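Local coordinates for protein tryptophan halogenase (Shewanella frigidimarina, PDB 2PYX) that probably acts as a flavin-dependent monooxygenase of the tryptophan halogenase family, using FAD to halogenate tryptophan or a related substrate, at residues G222-I226 against W343-C347; Q247-F252 against I405-K409; A278-G282 against R417-W423; W443-P448 against F465-Y470. All blocks are in the same frame, centred on the assembly; numbering follows the deposited sequence.

Contact 1 (G222-I226 against W343-C347); sequences GQLFI and WQNNC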
loop_
_atom_site.group_PDB
_atom_site.type_symbol
_atom_site.label_atom_id
_atom_site.label_comp_id
_atom_site.label_asym_id
_atom_site.label_seq_id
_atom_site.Cartn_x
_atom_site.Cartn_y
_atom_site.Cartn_z
ATOM N N GLY A 222 30.637 4.366 0.694
ATOM C CA GLY A 222 29.686 4.448 -0.396
ATOM C C GLY A 222 29.409 5.878 -0.788
ATOM O O GLY A 222 29.889 6.832 -0.140
ATOM N N GLN A 223 28.601 6.014 -1.842
ATOM C CA GLN A 223 28.287 7.295 -2.447
ATOM C C GLN A 223 26.826 7.706 -2.243
ATOM O O GLN A 223 26.498 8.897 -2.328
ATOM C CB GLN A 223 28.571 7.249 -3.934
ATOM C CG GLN A 223 30.059 7.113 -4.291
ATOM C CD GLN A 223 30.207 6.841 -5.728
ATOM O OE1 GLN A 223 29.990 5.720 -6.195
ATOM N NE2 GLN A 223 30.557 7.872 -6.476
ATOM N N LEU A 224 25.965 6.716 -2.022
ATOM C CA LEU A 224 24.553 6.947 -1.847
ATOM C C LEU A 224 24.122 5.958 -0.789
ATOM O O LEU A 224 24.446 4.765 -0.879
ATOM C CB LEU A 224 23.810 6.680 -3.146
ATOM C CG LEU A 224 22.340 7.047 -3.112
ATOM C CD1 LEU A 224 22.078 8.527 -2.968
ATOM C CD2 LEU A 224 21.699 6.523 -4.382
ATOM N N PHE A 225 23.432 6.452 0.235
ATOM C CA PHE A 225 23.017 5.659 1.372
ATOM C C PHE A 225 21.494 5.599 1.442
ATOM O O PHE A 225 20.845 6.653 1.374
ATOM C CB PHE A 225 23.596 6.263 2.642
ATOM C CG PHE A 225 25.068 6.120 2.709
ATOM C CD1 PHE A 225 25.900 7.006 2.050
ATOM C CD2 PHE A 225 25.632 5.014 3.369
ATOM C CE1 PHE A 225 27.306 6.816 2.063
ATOM C CE2 PHE A 225 27.037 4.855 3.369
ATOM C CZ PHE A 225 27.837 5.729 2.737
ATOM N N ILE A 226 20.935 4.398 1.590
ATOM C CA ILE A 226 19.500 4.251 1.622
ATOM C C ILE A 226 19.138 3.926 3.043
ATOM O O ILE A 226 19.606 2.909 3.591
ATOM C CB ILE A 226 19.008 3.128 0.703
ATOM C CG1 ILE A 226 19.647 3.160 -0.673
ATOM C CG2 ILE A 226 17.485 3.153 0.644
ATOM C CD1 ILE A 226 19.522 4.421 -1.396
ATOM N N TRP A 343 14.815 12.617 0.718
ATOM C CA TRP A 343 16.169 12.603 0.171
ATOM C C TRP A 343 16.902 13.880 0.627
ATOM O O TRP A 343 16.481 14.978 0.311
ATOM C CB TRP A 343 16.127 12.518 -1.349
ATOM C CG TRP A 343 17.418 12.235 -2.049
ATOM C CD1 TRP A 343 18.685 12.482 -1.604
ATOM C CD2 TRP A 343 17.537 11.666 -3.361
ATOM N NE1 TRP A 343 19.605 12.078 -2.575
ATOM C CE2 TRP A 343 18.930 11.585 -3.658
ATOM C CE3 TRP A 343 16.607 11.230 -4.324
ATOM C CZ2 TRP A 343 19.390 11.080 -4.849
ATOM C CZ3 TRP A 343 17.062 10.719 -5.498
ATOM C CH2 TRP A 343 18.455 10.652 -5.760
ATOM N N GLN A 344 17.933 13.705 1.454
ATOM C CA GLN A 344 18.720 14.822 1.982
ATOM C C GLN A 344 20.187 14.466 1.756
ATOM O O GLN A 344 20.618 13.372 2.117
ATOM C CB GLN A 344 18.444 14.986 3.488
ATOM C CG GLN A 344 19.238 16.097 4.166
ATOM C CD GLN A 344 18.860 17.457 3.625
ATOM O OE1 GLN A 344 17.688 17.878 3.674
ATOM N NE2 GLN A 344 19.849 18.170 3.087
ATOM N N ASN A 345 20.942 15.406 1.202
ATOM C CA ASN A 345 22.316 15.156 0.820
ATOM C C ASN A 345 22.312 13.880 -0.045
ATOM O O ASN A 345 21.611 13.818 -1.074
ATOM C CB ASN A 345 23.198 15.086 2.075
ATOM C CG ASN A 345 23.399 16.432 2.727
ATOM O OD1 ASN A 345 22.505 16.956 3.390
ATOM N ND2 ASN A 345 24.567 17.021 2.505
ATOM N N ASN A 346 23.089 12.880 0.349
ATOM C CA ASN A 346 23.227 11.619 -0.413
ATOM C C ASN A 346 22.563 10.453 0.276
ATOM O O ASN A 346 23.006 9.306 0.170
ATOM C CB ASN A 346 24.701 11.292 -0.700
ATOM C CG ASN A 346 25.505 11.070 0.533
ATOM O OD1 ASN A 346 25.201 11.565 1.638
ATOM N ND2 ASN A 346 26.593 10.278 0.376
ATOM N N CYS A 347 21.461 10.754 0.971
ATOM C CA CYS A 347 20.713 9.778 1.741
ATOM C C CYS A 347 19.240 9.842 1.350
ATOM O O CYS A 347 18.622 10.911 1.392
ATOM C CB CYS A 347 20.849 10.020 3.247
ATOM S SG CYS A 347 19.883 8.864 4.276
#
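Phe-225 and Cys-347 are paired in a parallel beta bridge with CA atoms 4.7 Å apart and side chains on the same face of the sheet, Phe-225 N donating to Asn-346 O at 2.9 Å and 171°. The bridge joins strands 224-227 and 347-349 in the mixed sheet of what is probably the Rossmann-type, FAD-binding part of the fold, where strand 9-13 flanks 224-227 on its other side. Strand 347-349 is reached through a type II' beta turn, Gln-344 to Cys-347, which folds 343-344 back antiparallel.

Asn-346 carries the side-chain part of the contact. With CG placed between the backbone N and the carbonyl carbon (chi1 63°), its amide lies alongside the Phe-225 side chain, and ND2 meets the ring edge in plane, 3.7 Å from CD1. ND2 also donates to Gln-223 O at 3.0 Å. That bond is fairly straight at hydrogen, yet the donor stands well above the carbonyl plane instead of on a lone pair; Ile-209 O is a second acceptor for the same nitrogen. Two acceptors thus fix the rotation of this buried amide.

On the other side of the strand Leu-224 reaches Trp-343, whose indole packs against helix 383-413. Because Leu-224 CG is anti to N (chi1 -173°), CD1 swings back to within 4.2 Å of Trp-343 CZ2 and 3.4 Å of Asn-346 O.

Contact 2 (Q247-F252 against I405-K409); sequences QKSVLF and IDFLK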
loop_
_atom_site.group_PDB
_atom_site.type_symbol
_atom_site.label_atom_id
_atom_site.label_comp_id
_atom_site.label_asym_id
_atom_site.label_seq_id
_atom_site.Cartn_x
_atom_site.Cartn_y
_atom_site.Cartn_z
ATOM N N GLN A 247 0.947 13.831 11.391
ATOM C CA GLN A 247 -0.360 13.921 10.805
ATOM C C GLN A 247 -1.456 13.424 11.743
ATOM O O GLN A 247 -2.599 13.172 11.353
ATOM C CB GLN A 247 -0.405 13.175 9.483
ATOM C CG GLN A 247 0.646 13.706 8.467
ATOM C CD GLN A 247 0.456 15.130 8.080
ATOM O OE1 GLN A 247 -0.665 15.554 7.818
ATOM N NE2 GLN A 247 1.560 15.909 8.038
ATOM N N LYS A 248 -1.107 13.320 13.020
ATOM C CA LYS A 248 -2.083 12.806 13.987
ATOM C C LYS A 248 -3.264 13.755 14.151
ATOM O O LYS A 248 -4.355 13.294 14.493
ATOM C CB LYS A 248 -1.436 12.519 15.358
ATOM C CG LYS A 248 -2.208 11.504 16.163
ATOM C CD LYS A 248 -1.820 11.465 17.586
ATOM C CE LYS A 248 -0.419 11.008 17.836
ATOM N NZ LYS A 248 -0.153 10.745 19.329
ATOM N N SER A 249 -3.069 15.054 13.924
ATOM C CA SER A 249 -4.176 16.011 14.081
ATOM C C SER A 249 -5.228 15.880 12.964
ATOM O O SER A 249 -6.335 16.426 13.047
ATOM C CB SER A 249 -3.670 17.452 14.194
ATOM O OG SER A 249 -3.214 17.902 12.964
ATOM N N VAL A 250 -4.859 15.133 11.918
ATOM C CA VAL A 250 -5.757 14.783 10.837
ATOM C C VAL A 250 -6.388 13.403 11.041
ATOM O O VAL A 250 -7.589 13.244 10.929
ATOM C CB VAL A 250 -5.010 14.809 9.468
ATOM C CG1 VAL A 250 -5.911 14.382 8.299
ATOM C CG2 VAL A 250 -4.460 16.176 9.199
ATOM N N LEU A 251 -5.570 12.381 11.288
ATOM C CA LEU A 251 -6.058 10.995 11.311
ATOM C C LEU A 251 -6.404 10.468 12.701
ATOM O O LEU A 251 -7.137 9.500 12.786
ATOM C CB LEU A 251 -5.029 10.068 10.693
ATOM C CG LEU A 251 -4.718 10.336 9.222
ATOM C CD1 LEU A 251 -3.631 9.398 8.735
ATOM C CD2 LEU A 251 -5.941 10.247 8.352
ATOM N N PHE A 252 -5.838 11.069 13.746
ATOM C CA PHE A 252 -6.088 10.730 15.166
ATOM C C PHE A 252 -5.447 9.426 15.615
ATOM O O PHE A 252 -4.931 9.367 16.734
ATOM C CB PHE A 252 -7.572 10.672 15.532
ATOM C CG PHE A 252 -8.390 11.870 15.176
ATOM C CD1 PHE A 252 -7.829 13.129 14.952
ATOM C CD2 PHE A 252 -9.769 11.745 15.114
ATOM C CE1 PHE A 252 -8.662 14.200 14.625
ATOM C CE2 PHE A 252 -10.555 12.796 14.814
ATOM C CZ PHE A 252 -10.023 14.017 14.578
ATOM N N ILE A 405 -2.620 11.455 2.772
ATOM C CA ILE A 405 -3.298 11.960 3.949
ATOM C C ILE A 405 -4.740 12.366 3.591
ATOM O O ILE A 405 -5.724 12.052 4.291
ATOM C CB ILE A 405 -2.535 13.091 4.632
ATOM C CG1 ILE A 405 -1.164 12.615 5.120
ATOM C CG2 ILE A 405 -3.367 13.657 5.813
ATOM C CD1 ILE A 405 -1.226 11.438 6.051
ATOM N N ASP A 406 -4.879 13.049 2.465
ATOM C CA ASP A 406 -6.186 13.531 2.071
ATOM C C ASP A 406 -7.105 12.362 1.713
ATOM O O ASP A 406 -8.292 12.358 2.055
ATOM C CB ASP A 406 -6.084 14.459 0.843
ATOM C CG ASP A 406 -5.538 15.823 1.180
ATOM O OD1 ASP A 406 -5.258 16.132 2.367
ATOM O OD2 ASP A 406 -5.396 16.624 0.194
ATOM N N PHE A 407 -6.568 11.382 0.997
ATOM C CA PHE A 407 -7.376 10.237 0.573
ATOM C C PHE A 407 -7.840 9.435 1.794
ATOM O O PHE A 407 -9.008 9.047 1.893
ATOM C CB PHE A 407 -6.629 9.344 -0.433
ATOM C CG PHE A 407 -7.466 8.198 -0.953
ATOM C CD1 PHE A 407 -8.737 8.414 -1.446
ATOM C CD2 PHE A 407 -6.983 6.902 -0.921
ATOM C CE1 PHE A 407 -9.510 7.347 -1.938
ATOM C CE2 PHE A 407 -7.734 5.846 -1.420
ATOM C CZ PHE A 407 -8.995 6.074 -1.920
ATOM N N LEU A 408 -6.920 9.163 2.716
ATOM C CA LEU A 408 -7.308 8.453 3.946
ATOM C C LEU A 408 -8.326 9.245 4.726
ATOM O O LEU A 408 -9.350 8.727 5.133
ATOM C CB LEU A 408 -6.092 8.159 4.799
ATOM C CG LEU A 408 -5.362 6.861 4.449
ATOM C CD1 LEU A 408 -4.960 6.728 2.983
ATOM C CD2 LEU A 408 -4.159 6.661 5.371
ATOM N N LYS A 409 -8.069 10.540 4.913
ATOM C CA LYS A 409 -9.002 11.377 5.684
ATOM C C LYS A 409 -10.398 11.395 5.063
ATOM O O LYS A 409 -11.410 11.423 5.786
ATOM C CB LYS A 409 -8.456 12.790 5.800
ATOM C CG LYS A 409 -9.347 13.753 6.599
ATOM C CD LYS A 409 -9.557 13.263 8.076
ATOM C CE LYS A 409 -10.317 14.310 8.870
ATOM N NZ LYS A 409 -10.198 14.141 10.376
#
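Val-250 and Lys-409 meet where the short helix 248-251 packs against the long helix 383-413, a helix-helix contact in which an apolar strip ends in a lysine bond to a carbonyl. Along the Lys-409 chain, CB and CG each lie 3.9 Å from Val-250 CG1, and CD passes the same methyl. The chain bends at chi2 (60°) and then runs extended, CE coming 3.6 Å from Val-250 O before NZ bonds to that oxygen at 2.8 Å, in the carbonyl plane at a C=O...N angle of 153°. Ser-431 OG and His-426 ND1 also bond to this nitrogen, so the buried amine is held by three partners.

Ile-405, one turn earlier, fills the other end of the strip: its CG2 touches Val-250 CG1 at 3.6 Å, while CD1 lies against the aliphatic part of Gln-247, the N-cap residue of helix 248-251. Leu-408, whose side chain is near the predicted tryptophan-binding Glu-361, receives Leu-251 CD2 at its CB. A methionine in place of Lys-409 would probably leave Val-250 O, Ser-431 and His-426 without the amine that joins them. Between the Ile-405 and Leu-408 contacts, Leu-251 splits its methyls, CD1 standing 4.1 Å from Ile-405 CD1.

Contact 3 (A278-G282 against R417-W423); sequences AQPNG and RQEDRYW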
loop_
_atom_site.group_PDB
_atom_site.type_symbol
_atom_site.label_atom_id
_atom_site.label_comp_id
_atom_site.label_asym_id
_atom_site.label_seq_id
_atom_site.Cartn_x
_atom_site.Cartn_y
_atom_site.Cartn_z
ATOM N N ALA A 278 -15.315 -0.503 10.455
ATOM C CA ALA A 278 -15.277 0.636 11.356
ATOM C C ALA A 278 -15.807 0.258 12.730
ATOM O O ALA A 278 -16.748 -0.536 12.830
ATOM C CB ALA A 278 -16.067 1.821 10.811
ATOM N N GLN A 279 -15.177 0.849 13.744
ATOM C CA GLN A 279 -15.479 0.632 15.160
ATOM C C GLN A 279 -15.717 1.996 15.811
ATOM O O GLN A 279 -15.572 3.039 15.125
ATOM C CB GLN A 279 -14.327 -0.120 15.826
ATOM C CG GLN A 279 -13.921 -1.410 15.159
ATOM C CD GLN A 279 -15.019 -2.459 15.193
ATOM O OE1 GLN A 279 -15.704 -2.621 16.229
ATOM N NE2 GLN A 279 -15.215 -3.174 14.066
ATOM N N PRO A 280 -16.103 2.038 17.107
ATOM C CA PRO A 280 -16.355 3.341 17.728
ATOM C C PRO A 280 -15.186 4.328 17.706
ATOM O O PRO A 280 -15.455 5.538 17.673
ATOM C CB PRO A 280 -16.776 2.965 19.156
ATOM C CG PRO A 280 -17.416 1.611 18.982
ATOM C CD PRO A 280 -16.535 0.916 17.982
ATOM N N ASN A 281 -13.959 3.815 17.752
ATOM C CA ASN A 281 -12.783 4.654 17.897
ATOM C C ASN A 281 -11.666 4.331 16.923
ATOM O O ASN A 281 -10.497 4.596 17.223
ATOM C CB ASN A 281 -12.292 4.618 19.353
ATOM C CG ASN A 281 -13.282 5.250 20.275
ATOM O OD1 ASN A 281 -13.505 6.440 20.206
ATOM N ND2 ASN A 281 -13.896 4.454 21.147
ATOM N N GLY A 282 -12.033 3.771 15.776
ATOM C CA GLY A 282 -11.065 3.407 14.765
ATOM C C GLY A 282 -11.671 2.384 13.818
ATOM O O GLY A 282 -12.852 2.446 13.510
ATOM N N ARG A 417 -21.743 8.715 10.690
ATOM C CA ARG A 417 -21.732 8.215 12.077
ATOM C C ARG A 417 -21.839 9.373 13.075
ATOM O O ARG A 417 -21.140 10.362 12.967
ATOM C CB ARG A 417 -20.484 7.416 12.356
ATOM C CG ARG A 417 -20.500 6.017 11.883
ATOM C CD ARG A 417 -19.145 5.379 11.918
ATOM N NE ARG A 417 -19.138 3.931 11.923
ATOM C CZ ARG A 417 -19.204 3.179 13.031
ATOM N NH1 ARG A 417 -19.253 3.743 14.238
ATOM N NH2 ARG A 417 -19.160 1.872 12.952
ATOM N N GLN A 418 -22.729 9.199 14.058
ATOM C CA GLN A 418 -23.077 10.246 15.031
ATOM C C GLN A 418 -22.902 9.807 16.480
ATOM O O GLN A 418 -22.759 10.670 17.348
ATOM C CB GLN A 418 -24.535 10.701 14.869
ATOM C CG GLN A 418 -24.810 11.543 13.642
ATOM C CD GLN A 418 -24.213 12.953 13.717
ATOM O OE1 GLN A 418 -23.499 13.303 14.667
ATOM N NE2 GLN A 418 -24.506 13.766 12.709
ATOM N N GLU A 419 -22.884 8.504 16.764
ATOM C CA GLU A 419 -22.949 8.065 18.184
ATOM C C GLU A 419 -21.667 8.309 18.962
ATOM O O GLU A 419 -21.695 8.512 20.197
ATOM C CB GLU A 419 -23.345 6.592 18.294
ATOM C CG GLU A 419 -24.784 6.353 17.885
ATOM C CD GLU A 419 -25.751 7.146 18.742
ATOM O OE1 GLU A 419 -25.715 6.944 19.980
ATOM O OE2 GLU A 419 -26.520 7.975 18.183
ATOM N N ASP A 420 -20.537 8.308 18.262
ATOM C CA ASP A 420 -19.245 8.378 18.908
ATOM C C ASP A 420 -18.508 9.681 18.622
ATOM O O ASP A 420 -18.416 10.150 17.468
ATOM C CB ASP A 420 -18.366 7.232 18.448
ATOM C CG ASP A 420 -18.968 5.887 18.746
ATOM O OD1 ASP A 420 -19.041 5.567 19.968
ATOM O OD2 ASP A 420 -19.333 5.184 17.774
ATOM N N ARG A 421 -17.912 10.233 19.678
ATOM C CA ARG A 421 -17.134 11.476 19.546
ATOM C C ARG A 421 -16.060 11.364 18.463
ATOM O O ARG A 421 -15.800 12.337 17.761
ATOM C CB ARG A 421 -16.497 11.840 20.899
ATOM C CG ARG A 421 -15.723 13.161 20.850
ATOM C CD ARG A 421 -15.169 13.593 22.185
ATOM N NE ARG A 421 -14.165 12.675 22.752
ATOM C CZ ARG A 421 -12.855 12.744 22.602
ATOM N NH1 ARG A 421 -12.333 13.624 21.768
ATOM N NH2 ARG A 421 -12.060 11.929 23.256
ATOM N N TYR A 422 -15.408 10.218 18.418
ATOM C CA TYR A 422 -14.337 9.964 17.427
ATOM C C TYR A 422 -14.797 10.323 16.012
ATOM O O TYR A 422 -14.106 11.049 15.268
ATOM C CB TYR A 422 -13.918 8.503 17.472
ATOM C CG TYR A 422 -12.895 8.080 16.445
ATOM C CD1 TYR A 422 -11.538 8.221 16.687
ATOM C CD2 TYR A 422 -13.294 7.464 15.269
ATOM C CE1 TYR A 422 -10.587 7.755 15.804
ATOM C CE2 TYR A 422 -12.381 7.025 14.362
ATOM C CZ TYR A 422 -11.020 7.168 14.622
ATOM O OH TYR A 422 -10.064 6.730 13.751
ATOM N N TRP A 423 -15.986 9.858 15.642
ATOM C CA TRP A 423 -16.476 10.060 14.283
ATOM C C TRP A 423 -16.909 11.505 14.081
ATOM O O TRP A 423 -16.693 12.107 13.025
ATOM C CB TRP A 423 -17.562 9.014 13.927
ATOM C CG TRP A 423 -16.957 7.674 13.842
ATOM C CD1 TRP A 423 -16.854 6.728 14.822
ATOM C CD2 TRP A 423 -16.263 7.108 12.701
ATOM N NE1 TRP A 423 -16.180 5.629 14.372
ATOM C CE2 TRP A 423 -15.792 5.842 13.070
ATOM C CE3 TRP A 423 -16.024 7.557 11.386
ATOM C CZ2 TRP A 423 -15.064 5.032 12.200
ATOM C CZ3 TRP A 423 -15.329 6.724 10.524
ATOM C CH2 TRP A 423 -14.879 5.474 10.921
HETATM O O HOH W 1 -15.453 8.164 20.581
#
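The indole of Trp-423 and the ring of Tyr-422 are the flat groups that receive the turn 279-282. Arg-417 CD lies over one indole face, 3.4 Å above its plane, and Tyr-422 CD2 lies over the opposite face. At the indole edge, NE1 donates to Gln-279 O at 2.8 Å and 155°; the acceptor is close to the ring plane and the donor lies in the carbonyl plane, and this bond, with the groups on the two faces, probably holds the indole in its orientation. Ala-278 CB approaches CZ2 obliquely at 3.6 Å.

Tyr-422 turns one face to the backbone of Asn-281 and Gly-282. Asn-281 CA makes a CH-pi contact 3.9 Å from the ring centroid and 17° off the normal, and Gly-282 N sits over the rim. With CG anti to N (chi1 176°), the ring reaches under the turn, while its hydroxyl bonds to Asn-253 beyond it.

The type I beta turn from Gln-279 to Gly-282 links strands 274-279 and 282-288 as a beta hairpin, here seated on the start of helix 421-425. A water bridges the two parts, donating to Asn-281 OD1 at 2.6 Å and accepting from Tyr-422 N. Asp-420, at the N-cap position, sets its carboxylate against Pro-280 CB.

The contact therefore depends largely on the turn's backbone: an indole N-H bonds to a carbonyl, and a phenol face takes a peptide, leaving water to serve the amide N-H of Tyr-422.

Contact 4 (W443-P448 against F465-Y470); sequences WRYQTP and FQYVLY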
loop_
_atom_site.group_PDB
_atom_site.type_symbol
_atom_site.label_atom_id
_atom_site.label_comp_id
_atom_site.label_asym_id
_atom_site.label_seq_id
_atom_site.Cartn_x
_atom_site.Cartn_y
_atom_site.Cartn_z
ATOM N N TRP A 443 -16.525 18.876 -4.955
ATOM C CA TRP A 443 -17.191 17.633 -5.307
ATOM C C TRP A 443 -18.676 17.652 -4.971
ATOM O O TRP A 443 -19.397 16.782 -5.445
ATOM C CB TRP A 443 -16.478 16.454 -4.670
ATOM C CG TRP A 443 -15.110 16.249 -5.193
ATOM C CD1 TRP A 443 -14.631 16.635 -6.426
ATOM C CD2 TRP A 443 -14.027 15.564 -4.545
ATOM N NE1 TRP A 443 -13.322 16.221 -6.570
ATOM C CE2 TRP A 443 -12.925 15.569 -5.440
ATOM C CE3 TRP A 443 -13.866 14.973 -3.289
ATOM C CZ2 TRP A 443 -11.689 15.008 -5.099
ATOM C CZ3 TRP A 443 -12.629 14.427 -2.963
ATOM C CH2 TRP A 443 -11.571 14.460 -3.861
ATOM N N ARG A 444 -19.132 18.628 -4.187
ATOM C CA ARG A 444 -20.576 18.832 -4.064
ATOM C C ARG A 444 -21.203 19.152 -5.409
ATOM O O ARG A 444 -22.395 18.922 -5.599
ATOM C CB ARG A 444 -20.868 19.964 -3.102
ATOM C CG ARG A 444 -20.567 19.682 -1.673
ATOM C CD ARG A 444 -20.785 20.932 -0.838
ATOM N NE ARG A 444 -22.194 21.313 -0.846
ATOM C CZ ARG A 444 -22.683 22.490 -0.446
ATOM N NH1 ARG A 444 -21.885 23.450 -0.000
ATOM N NH2 ARG A 444 -23.997 22.697 -0.489
ATOM N N TYR A 445 -20.405 19.696 -6.321
ATOM C CA TYR A 445 -20.911 20.282 -7.557
ATOM C C TYR A 445 -20.459 19.584 -8.814
ATOM O O TYR A 445 -21.077 19.747 -9.873
ATOM C CB TYR A 445 -20.606 21.788 -7.630
ATOM C CG TYR A 445 -21.233 22.523 -6.502
ATOM C CD1 TYR A 445 -22.589 22.772 -6.507
ATOM C CD2 TYR A 445 -20.486 22.926 -5.401
ATOM C CE1 TYR A 445 -23.181 23.413 -5.443
ATOM C CE2 TYR A 445 -21.070 23.576 -4.348
ATOM C CZ TYR A 445 -22.416 23.819 -4.379
ATOM O OH TYR A 445 -23.044 24.482 -3.310
ATOM N N GLN A 446 -19.392 18.794 -8.730
ATOM C CA GLN A 446 -18.948 17.988 -9.867
ATOM C C GLN A 446 -18.209 16.747 -9.385
ATOM O O GLN A 446 -17.658 16.738 -8.284
ATOM C CB GLN A 446 -18.071 18.782 -10.825
ATOM C CG GLN A 446 -16.756 19.278 -10.223
ATOM C CD GLN A 446 -15.934 20.044 -11.230
ATOM O OE1 GLN A 446 -16.484 20.824 -12.031
ATOM N NE2 GLN A 446 -14.615 19.817 -11.229
ATOM N N THR A 447 -18.172 15.702 -10.193
ATOM C CA THR A 447 -17.474 14.509 -9.789
ATOM C C THR A 447 -15.963 14.719 -9.736
ATOM O O THR A 447 -15.416 15.559 -10.470
ATOM C CB THR A 447 -17.765 13.308 -10.688
ATOM O OG1 THR A 447 -17.297 13.591 -12.013
ATOM C CG2 THR A 447 -19.247 13.007 -10.718
ATOM N N PRO A 448 -15.266 13.916 -8.913
ATOM C CA PRO A 448 -13.795 13.873 -9.001
ATOM C C PRO A 448 -13.401 13.473 -10.413
ATOM O O PRO A 448 -14.093 12.698 -11.084
ATOM C CB PRO A 448 -13.390 12.783 -7.995
ATOM C CG PRO A 448 -14.629 12.697 -7.014
ATOM C CD PRO A 448 -15.801 12.958 -7.918
ATOM N N PHE A 465 -10.782 8.049 -5.694
ATOM C CA PHE A 465 -11.571 9.048 -5.016
ATOM C C PHE A 465 -13.040 8.860 -5.331
ATOM O O PHE A 465 -13.898 8.984 -4.448
ATOM C CB PHE A 465 -11.088 10.448 -5.362
ATOM C CG PHE A 465 -9.759 10.778 -4.758
ATOM C CD1 PHE A 465 -8.589 10.361 -5.366
ATOM C CD2 PHE A 465 -9.680 11.444 -3.543
ATOM C CE1 PHE A 465 -7.355 10.644 -4.785
ATOM C CE2 PHE A 465 -8.465 11.721 -2.958
ATOM C CZ PHE A 465 -7.295 11.322 -3.590
ATOM N N GLN A 466 -13.373 8.545 -6.574
ATOM C CA GLN A 466 -14.764 8.269 -6.927
ATOM C C GLN A 466 -15.308 7.063 -6.175
ATOM O O GLN A 466 -16.426 7.084 -5.661
ATOM C CB GLN A 466 -14.871 8.008 -8.435
ATOM C CG GLN A 466 -14.456 9.213 -9.287
ATOM C CD GLN A 466 -14.358 8.899 -10.770
ATOM O OE1 GLN A 466 -14.309 7.722 -11.173
ATOM N NE2 GLN A 466 -14.375 9.957 -11.598
ATOM N N TYR A 467 -14.521 6.003 -6.106
ATOM C CA TYR A 467 -15.004 4.778 -5.460
ATOM C C TYR A 467 -15.317 5.023 -3.987
ATOM O O TYR A 467 -16.296 4.503 -3.464
ATOM C CB TYR A 467 -13.994 3.657 -5.555
ATOM C CG TYR A 467 -13.924 2.974 -6.872
ATOM C CD1 TYR A 467 -15.065 2.382 -7.444
ATOM C CD2 TYR A 467 -12.717 2.821 -7.525
ATOM C CE1 TYR A 467 -14.970 1.678 -8.678
ATOM C CE2 TYR A 467 -12.632 2.086 -8.759
ATOM C CZ TYR A 467 -13.767 1.545 -9.317
ATOM O OH TYR A 467 -13.663 0.824 -10.512
ATOM N N VAL A 468 -14.457 5.773 -3.294
ATOM C CA VAL A 468 -14.694 6.071 -1.886
ATOM C C VAL A 468 -15.832 7.073 -1.735
ATOM O O VAL A 468 -16.772 6.846 -0.953
ATOM C CB VAL A 468 -13.404 6.529 -1.168
ATOM C CG1 VAL A 468 -13.720 7.024 0.266
ATOM C CG2 VAL A 468 -12.416 5.374 -1.103
ATOM N N LEU A 469 -15.777 8.188 -2.454
ATOM C CA LEU A 469 -16.780 9.232 -2.309
ATOM C C LEU A 469 -18.183 8.666 -2.516
ATOM O O LEU A 469 -19.089 8.907 -1.723
ATOM C CB LEU A 469 -16.498 10.362 -3.302
ATOM C CG LEU A 469 -17.205 11.690 -3.122
ATOM C CD1 LEU A 469 -16.780 12.398 -1.853
ATOM C CD2 LEU A 469 -16.936 12.621 -4.286
ATOM N N TYR A 470 -18.368 7.954 -3.620
ATOM C CA TYR A 470 -19.687 7.441 -3.975
ATOM C C TYR A 470 -19.987 6.103 -3.332
ATOM O O TYR A 470 -21.162 5.753 -3.151
ATOM C CB TYR A 470 -19.881 7.437 -5.481
ATOM C CG TYR A 470 -19.767 8.852 -6.021
ATOM C CD1 TYR A 470 -20.576 9.899 -5.548
ATOM C CD2 TYR A 470 -18.753 9.189 -6.912
ATOM C CE1 TYR A 470 -20.412 11.198 -5.956
ATOM C CE2 TYR A 470 -18.604 10.516 -7.347
ATOM C CZ TYR A 470 -19.410 11.512 -6.884
ATOM O OH TYR A 470 -19.239 12.814 -7.287
#
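Pro-448 is wedged between Trp-443 and helix 462-471, and the tight part of the contact gathers around it. Its CG lies over one face of the Trp-443 indole, toward the rim, and 3.6 Å from Leu-469 CD2; CD reaches the hydroxyl of Tyr-470. The same Leu-469 methyl stands 3.9 Å from Trp-443 CB. Further along the indole, CH2 meets Phe-465 CD2 at 3.6 Å, an oblique aromatic pair with planes at 53°.

These apolar groups join Trp-443 and the loop that follows helix 434-443 to helix 462-471: two helices joined by a long loop that folds back on the second, which also packs on helix 383-413 through Phe-465. Polar bonds border the cluster. Gln-466, extended beyond CG, points NE2 at Pro-448 O, 2.8 Å away and above the carbonyl plane; the same nitrogen also donates to Asp-123. A leucine in place of Gln-466 would probably leave Pro-448 O and Asp-123 without this shared donor.

The other side is looser. Arg-444, Tyr-445 and Gln-446 are exposed, the chain bulging away from the helix there before Thr-447 returns to it. Thr-447 crosses Tyr-470 at about a right angle, its CG2 3.4 Å from Tyr-470 OH, which bonds to Thr-476.

In the fold
From the N terminus, the first segments of contacts 1, 2 and 3 come in order, and their partners follow in the same order, so these three long loops cross one another. Contact 1 closes its loop in the mixed sheet that probably binds the flavin nucleotide, its centre about 29 Å from that of contact 2. Contact 2 brings helix 248-251 to helix 383-413, and contact 3 brings the 274-288 hairpin to helix 421-425, which follows that long helix. The two touch where Phe-252 meets Tyr-422. Contact 4 comes after all three in series, closing a short loop, yet it joins contact 2 through Phe-407 against Phe-465 and Val-468.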